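Local coordinates for protein lasso peptide isopeptidase AtxE2 (Asticcacaulis excentricus, PDB 5TXE) that hydrolyses the isopeptide bond of the threaded lasso peptides astexin-2 and astexin-3, converting them to linear peptides, at residues W116-N121 with R220-E225; R212-T217 with V560-R565; S549-D554 with L602-A607; T553-A558 with Q579-P584. The protein carries 1 engineered substitution. All blocks are in the same frame, centred on the assembly; numbering follows the deposited sequence.

Interaction 1. Residues W116-N121 with R220-E225; sequences WGYARN and RPRVLE
The guanidinium of Arg222 sits over one face of the Tyr118 ring in a cation-pi contact, with Arg222 CZ 4.5 Å from the Tyr118 ring centroid. Arg222 NE is 3.8 Å above the Tyr118 ring plane, over its centre. The two planes are 79° apart, so the guanidinium meets the ring with its edge. Bends at chi2 (-133°) and chi3 (-72°) bring the Arg222 chain back over the tyrosine. Leu224 CD2 approaches the same ring obliquely, 3.8 Å from Tyr118 CD1. At the far end of the arginine, Arg222 NH2 lies 2.7 Å from Asn121 OD1.

Two backbone bonds set this register, around a single beta bridge between Tyr118 and Leu224. Ala119 N donates to Val223 O at 3.0 Å, and Glu225 N donates to Gly117 O at 2.9 Å. A water extends the join, accepting from Arg120 N and donating to Val223 O. Tyr118 OH is held from outside by Glu211 O. With an alanine here, the Arg222 guanidinium would probably lose its aromatic face, and Glu211 O its hydroxyl partner.

The contact joins two loops at the substrate site. Trp116 stacks on an aromatic side chain of the bound peptide, and Trp116 NE1 and Asn121 ND2 bond to the peptide backbone. Arg222 NE is buried with no hydrogen-bond partner in the model. The pi face of Tyr118 is therefore likely to compensate part of its polarity, and the arginine charge may polarise the Asn121 amide that faces the substrate.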
loop_
_atom_site.group_PDB
_atom_site.type_symbol
_atom_site.label_atom_id
_atom_site.label_comp_id
_atom_site.label_asym_id
_atom_site.label_seq_id
_atom_site.Cartn_x
_atom_site.Cartn_y
_atom_site.Cartn_z
ATOM N N TRP A 116 10.760 7.883 13.132
ATOM C CA TRP A 116 11.791 7.470 14.073
ATOM C C TRP A 116 12.640 8.585 14.583
ATOM O O TRP A 116 13.761 8.344 15.059
ATOM C CB TRP A 116 12.709 6.457 13.431
ATOM C CG TRP A 116 11.989 5.314 12.719
ATOM C CD1 TRP A 116 11.889 5.120 11.402
ATOM C CD2 TRP A 116 11.356 4.192 13.344
ATOM N NE1 TRP A 116 11.213 3.940 11.137
ATOM C CE2 TRP A 116 10.875 3.357 12.325
ATOM C CE3 TRP A 116 11.129 3.835 14.666
ATOM C CZ2 TRP A 116 10.187 2.171 12.600
ATOM C CZ3 TRP A 116 10.466 2.673 14.935
ATOM C CH2 TRP A 116 9.993 1.847 13.913
ATOM N N GLY A 117 12.170 9.813 14.425
ATOM C CA GLY A 117 13.005 10.958 14.737
ATOM C C GLY A 117 13.870 11.469 13.608
ATOM O O GLY A 117 14.589 12.493 13.776
ATOM N N TYR A 118 13.768 10.838 12.440
ATOM C CA TYR A 118 14.357 11.376 11.230
ATOM C C TYR A 118 13.370 12.314 10.530
ATOM O O TYR A 118 12.171 12.041 10.450
ATOM C CB TYR A 118 14.754 10.254 10.255
ATOM C CG TYR A 118 15.782 9.322 10.843
ATOM C CD1 TYR A 118 17.020 9.803 11.286
ATOM C CD2 TYR A 118 15.519 7.980 10.988
ATOM C CE1 TYR A 118 17.964 8.972 11.831
ATOM C CE2 TYR A 118 16.479 7.137 11.508
ATOM C CZ TYR A 118 17.701 7.645 11.954
ATOM O OH TYR A 118 18.681 6.837 12.523
ATOM N N ALA A 119 13.893 13.386 9.960
ATOM C CA ALA A 119 13.058 14.316 9.195
ATOM C C ALA A 119 12.504 13.726 7.888
ATOM O O ALA A 119 11.435 14.120 7.403
ATOM C CB ALA A 119 13.831 15.592 8.908
ATOM N N ARG A 120 13.206 12.742 7.345
ATOM C CA ARG A 120 12.749 12.060 6.174
ATOM C C ARG A 120 13.227 10.619 6.148
ATOM O O ARG A 120 14.362 10.388 5.930
ATOM C CB ARG A 120 13.297 12.751 4.942
ATOM C CG ARG A 120 12.697 12.176 3.678
ATOM C CD ARG A 120 12.883 13.092 2.511
ATOM N NE ARG A 120 14.209 12.884 1.948
ATOM C CZ ARG A 120 14.760 13.710 1.057
ATOM N NH1 ARG A 120 14.099 14.803 0.646
ATOM N NH2 ARG A 120 15.973 13.447 0.580
ATOM N N ASN A 121 12.348 9.652 6.377
ATOM C CA ASN A 121 12.747 8.266 6.431
ATOM C C ASN A 121 13.085 7.821 4.993
ATOM O O ASN A 121 12.738 8.500 4.044
ATOM C CB ASN A 121 11.593 7.442 7.034
ATOM C CG ASN A 121 12.013 6.040 7.504
ATOM O OD1 ASN A 121 13.178 5.796 7.843
ATOM N ND2 ASN A 121 11.045 5.102 7.514
ATOM N N ARG A 220 25.664 7.730 5.173
ATOM C CA ARG A 220 25.682 9.125 5.567
ATOM C C ARG A 220 24.731 9.339 6.721
ATOM O O ARG A 220 23.737 8.639 6.849
ATOM C CB ARG A 220 25.256 10.028 4.433
ATOM C CG ARG A 220 26.165 10.033 3.223
ATOM C CD ARG A 220 25.610 10.999 2.123
ATOM N NE ARG A 220 25.766 12.423 2.471
ATOM C CZ ARG A 220 26.893 13.116 2.316
ATOM N NH1 ARG A 220 27.994 12.560 1.804
ATOM N NH2 ARG A 220 26.920 14.407 2.627
ATOM N N PRO A 221 25.031 10.318 7.585
ATOM C CA PRO A 221 24.097 10.635 8.637
ATOM C C PRO A 221 22.826 11.202 8.001
ATOM O O PRO A 221 22.927 11.893 6.990
ATOM C CB PRO A 221 24.794 11.734 9.423
ATOM C CG PRO A 221 26.193 11.748 8.978
ATOM C CD PRO A 221 26.164 11.236 7.588
ATOM N N ARG A 222 21.672 10.907 8.593
ATOM C CA ARG A 222 20.401 11.501 8.197
ATOM C C ARG A 222 20.143 12.754 9.025
ATOM O O ARG A 222 20.683 12.919 10.137
ATOM C CB ARG A 222 19.276 10.492 8.444
ATOM C CG ARG A 222 19.589 9.186 7.776
ATOM C CD ARG A 222 18.592 8.397 6.908
ATOM N NE ARG A 222 17.502 7.741 7.625
ATOM C CZ ARG A 222 16.827 6.634 7.247
ATOM N NH1 ARG A 222 17.140 5.876 6.188
ATOM N NH2 ARG A 222 15.810 6.242 8.008
ATOM N N VAL A 223 19.272 13.597 8.513
ATOM C CA VAL A 223 18.843 14.771 9.201
ATOM C C VAL A 223 17.835 14.351 10.260
ATOM O O VAL A 223 16.839 13.673 9.961
ATOM C CB VAL A 223 18.112 15.727 8.234
ATOM C CG1 VAL A 223 17.496 16.891 8.986
ATOM C CG2 VAL A 223 19.056 16.208 7.110
ATOM N N LEU A 224 18.059 14.803 11.482
ATOM C CA LEU A 224 17.136 14.565 12.620
ATOM C C LEU A 224 16.070 15.655 12.708
ATOM O O LEU A 224 16.351 16.830 12.492
ATOM C CB LEU A 224 17.926 14.581 13.925
ATOM C CG LEU A 224 19.053 13.535 13.963
ATOM C CD1 LEU A 224 19.930 13.712 15.223
ATOM C CD2 LEU A 224 18.478 12.120 13.891
ATOM N N GLU A 225 14.871 15.270 13.108
ATOM C CA GLU A 225 13.903 16.230 13.651
ATOM C C GLU A 225 14.524 16.985 14.840
ATOM O O GLU A 225 15.377 16.433 15.506
ATOM C CB GLU A 225 12.668 15.457 14.091
ATOM C CG GLU A 225 11.803 14.991 12.931
ATOM C CD GLU A 225 11.224 16.166 12.147
ATOM O OE1 GLU A 225 11.260 17.333 12.629
ATOM O OE2 GLU A 225 10.702 15.934 11.044
HETATM O O HOH W 1 16.005 12.520 7.627
#

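Interaction 2. Residues R212-T217 with V560-R565; sequences RFHPLT and VMNGPR
His214 lies alongside Asn562, the two side chains pointing the same way, their ring and amide planes only 21° apart. Starting at the backbone, His214 CB is 4.1 Å from Asn562 O. CG is anti to the backbone N (chi1 -174°), which lays the ring alongside Asn562. His214 CD2 then closes to 3.1 Å from Asn562 O. At the tip, His214 NE2 donates to Asn562 OD1 at 3.0 Å, in the carbonyl plane and on a lone pair. NE2 also makes a weak hydrogen bond to the backbone of the bound peptide. His214 ND1 is hydrogen-bonded to Thr217 OG1 at 3.0 Å.

Leu216 N donates to Met561 O at 2.9 Å. The bent Met561 chain curls back, placing CE 3.5 Å from Leu216 N. Gly563 has a positive phi, and a CB there would clash with Phe213 O.

The type I turn Val560 to Gly563 leads into helix 563-570, in the alpha/beta-hydrolase part of the chain. Asn562 is important for activity and binds the substrate: ND2 bonds to the peptide backbone and to Ala558 O. The bond from His214 to OD1 is likely to hold the amide against flipping and keep ND2 turned to the lasso peptide.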
loop_
_atom_site.group_PDB
_atom_site.type_symbol
_atom_site.label_atom_id
_atom_site.label_comp_id
_atom_site.label_asym_id
_atom_site.label_seq_id
_atom_site.Cartn_x
_atom_site.Cartn_y
_atom_site.Cartn_z
ATOM N N ARG A 212 22.310 8.950 14.010
ATOM C CA ARG A 212 21.965 9.517 12.704
ATOM C C ARG A 212 22.016 8.506 11.539
ATOM O O ARG A 212 21.512 8.793 10.475
ATOM C CB ARG A 212 22.836 10.714 12.386
ATOM C CG ARG A 212 22.755 11.863 13.412
ATOM C CD ARG A 212 23.847 12.875 13.165
ATOM N NE ARG A 212 25.152 12.258 13.316
ATOM C CZ ARG A 212 26.307 12.853 12.994
ATOM N NH1 ARG A 212 26.313 14.087 12.494
ATOM N NH2 ARG A 212 27.462 12.220 13.189
ATOM N N PHE A 213 22.557 7.313 11.767
ATOM C CA PHE A 213 22.801 6.389 10.681
ATOM C C PHE A 213 21.819 5.271 10.547
ATOM O O PHE A 213 21.307 4.744 11.530
ATOM C CB PHE A 213 24.171 5.760 10.824
ATOM C CG PHE A 213 25.298 6.679 10.476
ATOM C CD1 PHE A 213 25.754 7.612 11.373
ATOM C CD2 PHE A 213 25.890 6.615 9.236
ATOM C CE1 PHE A 213 26.779 8.477 11.019
ATOM C CE2 PHE A 213 26.940 7.417 8.904
ATOM C CZ PHE A 213 27.363 8.365 9.788
ATOM N N HIS A 214 21.583 4.881 9.296
ATOM C CA HIS A 214 20.762 3.733 8.948
ATOM C C HIS A 214 21.495 3.012 7.812
ATOM O O HIS A 214 21.259 3.274 6.652
ATOM C CB HIS A 214 19.341 4.176 8.540
ATOM C CG HIS A 214 18.404 3.027 8.306
ATOM N ND1 HIS A 214 17.978 2.635 7.051
ATOM C CD2 HIS A 214 17.852 2.152 9.171
ATOM C CE1 HIS A 214 17.155 1.610 7.160
ATOM N NE2 HIS A 214 17.076 1.281 8.436
ATOM N N PRO A 215 22.425 2.135 8.151
ATOM C CA PRO A 215 23.386 1.578 7.217
ATOM C C PRO A 215 22.770 0.817 6.059
ATOM O O PRO A 215 23.294 0.822 4.913
ATOM C CB PRO A 215 24.211 0.655 8.058
ATOM C CG PRO A 215 24.012 1.077 9.475
ATOM C CD PRO A 215 22.726 1.848 9.560
ATOM N N LEU A 216 21.647 0.184 6.319
ATOM C CA LEU A 216 20.982 -0.555 5.274
ATOM C C LEU A 216 20.801 0.269 4.036
ATOM O O LEU A 216 21.049 -0.221 2.897
ATOM C CB LEU A 216 19.612 -1.079 5.724
ATOM C CG LEU A 216 19.000 -2.167 4.827
ATOM C CD1 LEU A 216 19.751 -3.457 4.968
ATOM C CD2 LEU A 216 17.525 -2.358 5.156
ATOM N N THR A 217 20.419 1.517 4.245
ATOM C CA THR A 217 20.112 2.396 3.153
ATOM C C THR A 217 21.199 3.380 2.755
ATOM O O THR A 217 21.074 3.999 1.734
ATOM C CB THR A 217 18.811 3.162 3.415
ATOM O OG1 THR A 217 18.946 3.921 4.573
ATOM C CG2 THR A 217 17.585 2.166 3.650
ATOM N N VAL A 560 21.770 -4.639 13.598
ATOM C CA VAL A 560 23.001 -4.058 13.023
ATOM C C VAL A 560 22.691 -3.064 11.864
ATOM O O VAL A 560 23.084 -1.915 11.931
ATOM C CB VAL A 560 23.983 -5.116 12.618
ATOM C CG1 VAL A 560 25.277 -4.489 12.082
ATOM C CG2 VAL A 560 24.345 -6.041 13.788
ATOM N N MET A 561 21.930 -3.489 10.868
ATOM C CA MET A 561 21.728 -2.733 9.680
ATOM C C MET A 561 20.761 -1.583 9.816
ATOM O O MET A 561 20.691 -0.716 8.941
ATOM C CB MET A 561 21.314 -3.660 8.536
ATOM C CG MET A 561 22.468 -4.571 8.091
ATOM S SD MET A 561 24.079 -3.788 7.817
ATOM C CE MET A 561 23.454 -2.802 6.519
ATOM N N ASN A 562 19.948 -1.609 10.848
ATOM C CA ASN A 562 19.088 -0.508 11.148
ATOM C C ASN A 562 19.815 0.647 11.825
ATOM O O ASN A 562 19.276 1.710 11.856
ATOM C CB ASN A 562 17.939 -0.941 12.069
ATOM C CG ASN A 562 16.748 -1.491 11.309
ATOM O OD1 ASN A 562 16.475 -1.119 10.174
ATOM N ND2 ASN A 562 16.051 -2.416 11.930
ATOM N N GLY A 563 20.978 0.405 12.433
ATOM C CA GLY A 563 21.641 1.420 13.244
ATOM C C GLY A 563 20.985 1.585 14.598
ATOM O O GLY A 563 19.873 1.096 14.816
ATOM N N PRO A 564 21.619 2.355 15.472
ATOM C CA PRO A 564 21.205 2.248 16.886
ATOM C C PRO A 564 19.880 2.871 17.224
ATOM O O PRO A 564 19.201 2.421 18.153
ATOM C CB PRO A 564 22.334 2.927 17.653
ATOM C CG PRO A 564 23.295 3.413 16.629
ATOM C CD PRO A 564 22.990 2.826 15.305
ATOM N N ARG A 565 19.468 3.856 16.447
ATOM C CA ARG A 565 18.196 4.535 16.691
ATOM C C ARG A 565 16.981 3.647 16.400
ATOM O O ARG A 565 16.134 3.429 17.271
ATOM C CB ARG A 565 18.143 5.778 15.868
ATOM C CG ARG A 565 16.821 6.480 15.678
ATOM C CD ARG A 565 16.180 6.829 16.985
ATOM N NE ARG A 565 16.907 7.875 17.667
ATOM C CZ ARG A 565 16.794 9.173 17.409
ATOM N NH1 ARG A 565 16.013 9.601 16.435
ATOM N NH2 ARG A 565 17.499 10.036 18.130
#

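Interaction 3. Residues S549-D554 with L602-A607; sequences SSCCTD and LLIQSA
The flat groups that meet Ile604 are peptide units: its CG2 lies over one face of the Ser550-Cys551 peptide, 4.2 Å from Ser550 C, and over the Ser549-Ser550 peptide. Further along, Ser549 O comes in over the plane of the Gln605-Ser606 peptide, 3.2 Å from Gln605 O; both are acceptors. Each carbonyl instead faces a CA-H of the other segment. Ser606 CA is 3.3 Å from Ser549 O, and Ser549 CA is 3.4 Å from Gln605 O. Lys640 NZ donates to Gln605 O.

Strand 602-607 runs parallel to 545-548 in the central sheet of the alpha/beta-hydrolase fold. Residues 549-551 leave the end of strand 545-548 and run at 101° to residues 604-607. Glu610, the inferred charge-relay acid, follows the strand, and its side chain is about 4 Å from that of Ser550.

Cys551 forms a vicinal disulfide with Cys552 across a cis peptide bond. Cys551 CB packs 4.1 Å from Ile604 CD1. Two waters complete the join. One accepts from Ala607 N and lies 2.7 Å from Ser549 O, to which it may donate. The other accepts from Cys551 N and donates to Ser606 OG at 2.8 Å, while Ser606 OG gives its own proton to Ala607 O.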
loop_
_atom_site.group_PDB
_atom_site.type_symbol
_atom_site.label_atom_id
_atom_site.label_comp_id
_atom_site.label_asym_id
_atom_site.label_seq_id
_atom_site.Cartn_x
_atom_site.Cartn_y
_atom_site.Cartn_z
ATOM N N SER A 549 10.840 -10.661 -1.420
ATOM C CA SER A 549 11.458 -9.435 -1.918
ATOM C C SER A 549 12.572 -8.934 -0.996
ATOM O O SER A 549 13.349 -8.076 -1.380
ATOM C CB SER A 549 10.437 -8.350 -1.996
ATOM O OG SER A 549 10.094 -7.961 -0.674
ATOM N N SER A 550 12.646 -9.466 0.198
ATOM C CA SER A 550 13.680 -9.087 1.120
ATOM C C SER A 550 14.054 -10.224 2.078
ATOM O O SER A 550 13.336 -11.206 2.233
ATOM C CB SER A 550 13.246 -7.888 1.951
ATOM O OG SER A 550 12.114 -8.219 2.749
ATOM N N CYS A 551 15.213 -10.058 2.697
ATOM C CA CYS A 551 15.721 -10.935 3.705
ATOM C C CYS A 551 16.704 -10.048 4.536
ATOM O O CYS A 551 17.275 -9.081 4.001
ATOM C CB CYS A 551 16.386 -12.134 3.030
ATOM S SG CYS A 551 16.511 -13.601 4.085
ATOM N N CYS A 552 16.838 -10.264 5.842
ATOM C CA CYS A 552 16.250 -11.420 6.574
ATOM C C CYS A 552 15.579 -10.972 7.839
ATOM O O CYS A 552 15.695 -9.809 8.272
ATOM C CB CYS A 552 17.369 -12.397 6.935
ATOM S SG CYS A 552 18.076 -13.179 5.457
ATOM N N THR A 553 14.861 -11.885 8.460
ATOM C CA THR A 553 14.298 -11.588 9.767
ATOM C C THR A 553 15.245 -12.106 10.827
ATOM O O THR A 553 15.113 -13.286 11.274
ATOM C CB THR A 553 12.894 -12.204 9.894
ATOM O OG1 THR A 553 12.102 -11.828 8.758
ATOM C CG2 THR A 553 12.276 -11.751 11.180
ATOM N N ASP A 554 16.233 -11.285 11.171
ATOM C CA ASP A 554 17.374 -11.724 12.000
ATOM C C ASP A 554 17.975 -10.543 12.689
ATOM O O ASP A 554 17.593 -9.399 12.369
ATOM C CB ASP A 554 18.407 -12.560 11.205
ATOM C CG ASP A 554 19.203 -11.766 10.117
ATOM O OD1 ASP A 554 18.919 -10.571 9.842
ATOM O OD2 ASP A 554 20.123 -12.394 9.491
ATOM N N LEU A 602 14.545 -21.032 -2.507
ATOM C CA LEU A 602 14.166 -19.662 -2.206
ATOM C C LEU A 602 14.852 -18.697 -3.173
ATOM O O LEU A 602 16.105 -18.701 -3.330
ATOM C CB LEU A 602 14.624 -19.349 -0.818
ATOM C CG LEU A 602 14.420 -17.910 -0.368
ATOM C CD1 LEU A 602 12.951 -17.559 -0.349
ATOM C CD2 LEU A 602 15.038 -17.652 0.992
ATOM N N LEU A 603 14.029 -17.894 -3.824
ATOM C CA LEU A 603 14.459 -16.805 -4.636
ATOM C C LEU A 603 14.228 -15.493 -3.928
ATOM O O LEU A 603 13.103 -15.233 -3.507
ATOM C CB LEU A 603 13.723 -16.808 -5.941
ATOM C CG LEU A 603 14.008 -15.629 -6.862
ATOM C CD1 LEU A 603 15.398 -15.676 -7.399
ATOM C CD2 LEU A 603 13.067 -15.708 -8.044
ATOM N N ILE A 604 15.273 -14.655 -3.817
ATOM C CA ILE A 604 15.132 -13.315 -3.215
ATOM C C ILE A 604 15.346 -12.247 -4.299
ATOM O O ILE A 604 16.413 -12.193 -4.934
ATOM C CB ILE A 604 16.161 -13.100 -2.080
ATOM C CG1 ILE A 604 16.087 -14.246 -1.049
ATOM C CG2 ILE A 604 15.961 -11.802 -1.356
ATOM C CD1 ILE A 604 17.363 -14.414 -0.238
ATOM N N GLN A 605 14.366 -11.383 -4.487
ATOM C CA GLN A 605 14.440 -10.381 -5.535
ATOM C C GLN A 605 14.470 -9.068 -4.826
ATOM O O GLN A 605 13.414 -8.466 -4.546
ATOM C CB GLN A 605 13.256 -10.510 -6.467
ATOM C CG GLN A 605 13.295 -11.805 -7.268
ATOM C CD GLN A 605 12.663 -11.708 -8.635
ATOM O OE1 GLN A 605 13.284 -11.157 -9.580
ATOM N NE2 GLN A 605 11.476 -12.306 -8.802
ATOM N N SER A 606 15.676 -8.631 -4.464
ATOM C CA SER A 606 15.831 -7.509 -3.546
ATOM C C SER A 606 16.194 -6.195 -4.220
ATOM O O SER A 606 16.944 -6.170 -5.180
ATOM C CB SER A 606 16.941 -7.868 -2.534
ATOM O OG SER A 606 17.095 -6.890 -1.536
ATOM N N ALA A 607 15.698 -5.105 -3.670
ATOM C CA ALA A 607 16.244 -3.779 -3.941
ATOM C C ALA A 607 17.658 -3.690 -3.409
ATOM O O ALA A 607 17.957 -4.326 -2.389
ATOM C CB ALA A 607 15.395 -2.732 -3.264
HETATM O O HOH W 2 13.637 -5.433 -1.566
HETATM O O HOH W 3 16.873 -7.989 1.061
#

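Interaction 4. Residues T553-A558 with Q579-P584; sequences TDSFTA and QADDGP
Asp581 OD1 takes the backbone N-H of Ser555 at 3.1 Å, in a nearly straight bond of 171°. Ser555 OG also approaches this oxygen, but its bond to Asp581 OD1 is weak and not settled. The motif is the capped N-terminus of helix 555-560, in the alpha/beta-hydrolase part of the chain. Asp554 is the N-cap. Its OD1 accepts from Thr557 OG1 at 2.8 Å and from Thr557 N at 2.9 Å. Asp581 therefore serves an N-H of the first turn that the N-cap side chain does not take. It comes from a type I turn, Ala580 to Gly583, and meets the Ser555 N-H from above its carboxylate plane, 44° out of it.

The approach is close on the side-chain side as well. Ser555 CB lies 3.5 Å from Gln579 O, and Asp554 CB is 3.4 Å from Asp581 OD1. Ser590 OG bonds to Asp581 OD2 and fixes the other end of the carboxylate, while Trp586 packs against both Ser555 and Asp581. Were Asp581 an alanine, Ser555 N and Ser590 OG would probably lose their shared carboxylate partner, and the 580-583 turn its tie to the helix end.

The two carboxylates are near enough that each may raise the other's pKa, an effect the positive end of the helix dipole would tend to offset. Asp554 OD2 and Asp581 OD2 are 4.7 Å apart.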
loop_
_atom_site.group_PDB
_atom_site.type_symbol
_atom_site.label_atom_id
_atom_site.label_comp_id
_atom_site.label_asym_id
_atom_site.label_seq_id
_atom_site.Cartn_x
_atom_site.Cartn_y
_atom_site.Cartn_z
ATOM N N THR A 553 14.861 -11.885 8.460
ATOM C CA THR A 553 14.298 -11.588 9.767
ATOM C C THR A 553 15.245 -12.106 10.827
ATOM O O THR A 553 15.113 -13.286 11.274
ATOM C CB THR A 553 12.894 -12.204 9.894
ATOM O OG1 THR A 553 12.102 -11.828 8.758
ATOM C CG2 THR A 553 12.276 -11.751 11.180
ATOM N N ASP A 554 16.233 -11.285 11.171
ATOM C CA ASP A 554 17.374 -11.724 12.000
ATOM C C ASP A 554 17.975 -10.543 12.689
ATOM O O ASP A 554 17.593 -9.399 12.369
ATOM C CB ASP A 554 18.407 -12.560 11.205
ATOM C CG ASP A 554 19.203 -11.766 10.117
ATOM O OD1 ASP A 554 18.919 -10.571 9.842
ATOM O OD2 ASP A 554 20.123 -12.394 9.491
ATOM N N SER A 555 18.853 -10.779 13.664
ATOM C CA SER A 555 19.453 -9.670 14.407
ATOM C C SER A 555 20.297 -8.796 13.510
ATOM O O SER A 555 20.340 -7.573 13.695
ATOM C CB SER A 555 20.316 -10.116 15.611
ATOM O OG SER A 555 21.345 -10.957 15.157
ATOM N N PHE A 556 20.957 -9.400 12.527
ATOM C CA PHE A 556 21.811 -8.614 11.677
ATOM C C PHE A 556 20.987 -7.519 10.995
ATOM O O PHE A 556 21.289 -6.315 11.070
ATOM C CB PHE A 556 22.473 -9.473 10.653
ATOM C CG PHE A 556 23.311 -8.665 9.699
ATOM C CD1 PHE A 556 24.477 -8.119 10.106
ATOM C CD2 PHE A 556 22.899 -8.445 8.411
ATOM C CE1 PHE A 556 25.257 -7.366 9.243
ATOM C CE2 PHE A 556 23.653 -7.681 7.540
ATOM C CZ PHE A 556 24.873 -7.145 7.955
ATOM N N THR A 557 19.888 -7.935 10.405
ATOM C CA THR A 557 19.043 -6.982 9.703
ATOM C C THR A 557 18.372 -6.008 10.673
ATOM O O THR A 557 18.352 -4.802 10.440
ATOM C CB THR A 557 17.974 -7.702 8.831
ATOM O OG1 THR A 557 18.603 -8.585 7.894
ATOM C CG2 THR A 557 17.184 -6.744 8.093
ATOM N N ALA A 558 17.840 -6.516 11.781
ATOM C CA ALA A 558 16.999 -5.697 12.660
ATOM C C ALA A 558 17.785 -4.815 13.632
ATOM O O ALA A 558 17.305 -3.757 14.077
ATOM C CB ALA A 558 16.085 -6.623 13.416
ATOM N N GLN A 579 18.965 -8.924 21.595
ATOM C CA GLN A 579 19.526 -10.285 21.468
ATOM C C GLN A 579 20.352 -10.400 20.169
ATOM O O GLN A 579 19.931 -9.956 19.085
ATOM C CB GLN A 579 18.407 -11.333 21.491
ATOM C CG GLN A 579 17.689 -11.507 22.833
ATOM C CD GLN A 579 16.563 -12.523 22.712
ATOM O OE1 GLN A 579 16.667 -13.518 21.981
ATOM N NE2 GLN A 579 15.454 -12.233 23.351
ATOM N N ALA A 580 21.523 -11.001 20.307
ATOM C CA ALA A 580 22.321 -11.455 19.197
ATOM C C ALA A 580 21.581 -12.573 18.445
ATOM O O ALA A 580 20.522 -13.067 18.880
ATOM C CB ALA A 580 23.672 -11.964 19.706
ATOM N N ASP A 581 22.150 -12.988 17.326
ATOM C CA ASP A 581 21.407 -13.855 16.460
ATOM C C ASP A 581 21.172 -15.251 16.969
ATOM O O ASP A 581 20.295 -15.945 16.439
ATOM C CB ASP A 581 22.057 -14.003 15.097
ATOM C CG ASP A 581 21.018 -14.246 14.017
ATOM O OD1 ASP A 581 19.847 -13.698 14.113
ATOM O OD2 ASP A 581 21.343 -15.044 13.145
ATOM N N ASP A 582 21.989 -15.684 17.926
ATOM C CA ASP A 582 21.854 -17.022 18.548
ATOM C C ASP A 582 20.920 -16.945 19.801
ATOM O O ASP A 582 20.812 -17.889 20.556
ATOM C CB ASP A 582 23.230 -17.620 18.915
ATOM C CG ASP A 582 24.007 -16.759 19.955
ATOM O OD1 ASP A 582 23.505 -15.723 20.427
ATOM O OD2 ASP A 582 25.128 -17.131 20.311
ATOM N N GLY A 583 20.249 -15.809 19.982
ATOM C CA GLY A 583 19.321 -15.661 21.084
ATOM C C GLY A 583 17.987 -16.337 20.763
ATOM O O GLY A 583 17.702 -16.689 19.594
ATOM N N PRO A 584 17.178 -16.555 21.799
ATOM C CA PRO A 584 15.960 -17.357 21.626
ATOM C C PRO A 584 14.932 -16.760 20.633
ATOM O O PRO A 584 14.289 -17.499 19.914
ATOM C CB PRO A 584 15.375 -17.415 23.027
ATOM C CG PRO A 584 16.014 -16.262 23.758
ATOM C CD PRO A 584 17.390 -16.141 23.191
#

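Interactions 1 and 2 touch directly: Arg222 N lies 2.8 Å from Arg212 O, and Trp116 O 2.9 Å from Arg565 NH1, probable hydrogen bonds. Interaction 2 joins interaction 4 through the helix, with Met561 N 2.9 Å from Phe556 O. Interactions 3 and 4 share Thr553 and Asp554. The bound peptide is reached from three of the contacts: Thr557 and Ala558 of interaction 4 pack on it, beside the bonds made by interactions 1 and 2. The probable charge-relay residues lie close by: the Asn121 side chain is about 9 Å from that of His638, and that of Leu216 about 4 Å from that of Glu610. The nucleophile position holds the engineered Ala527.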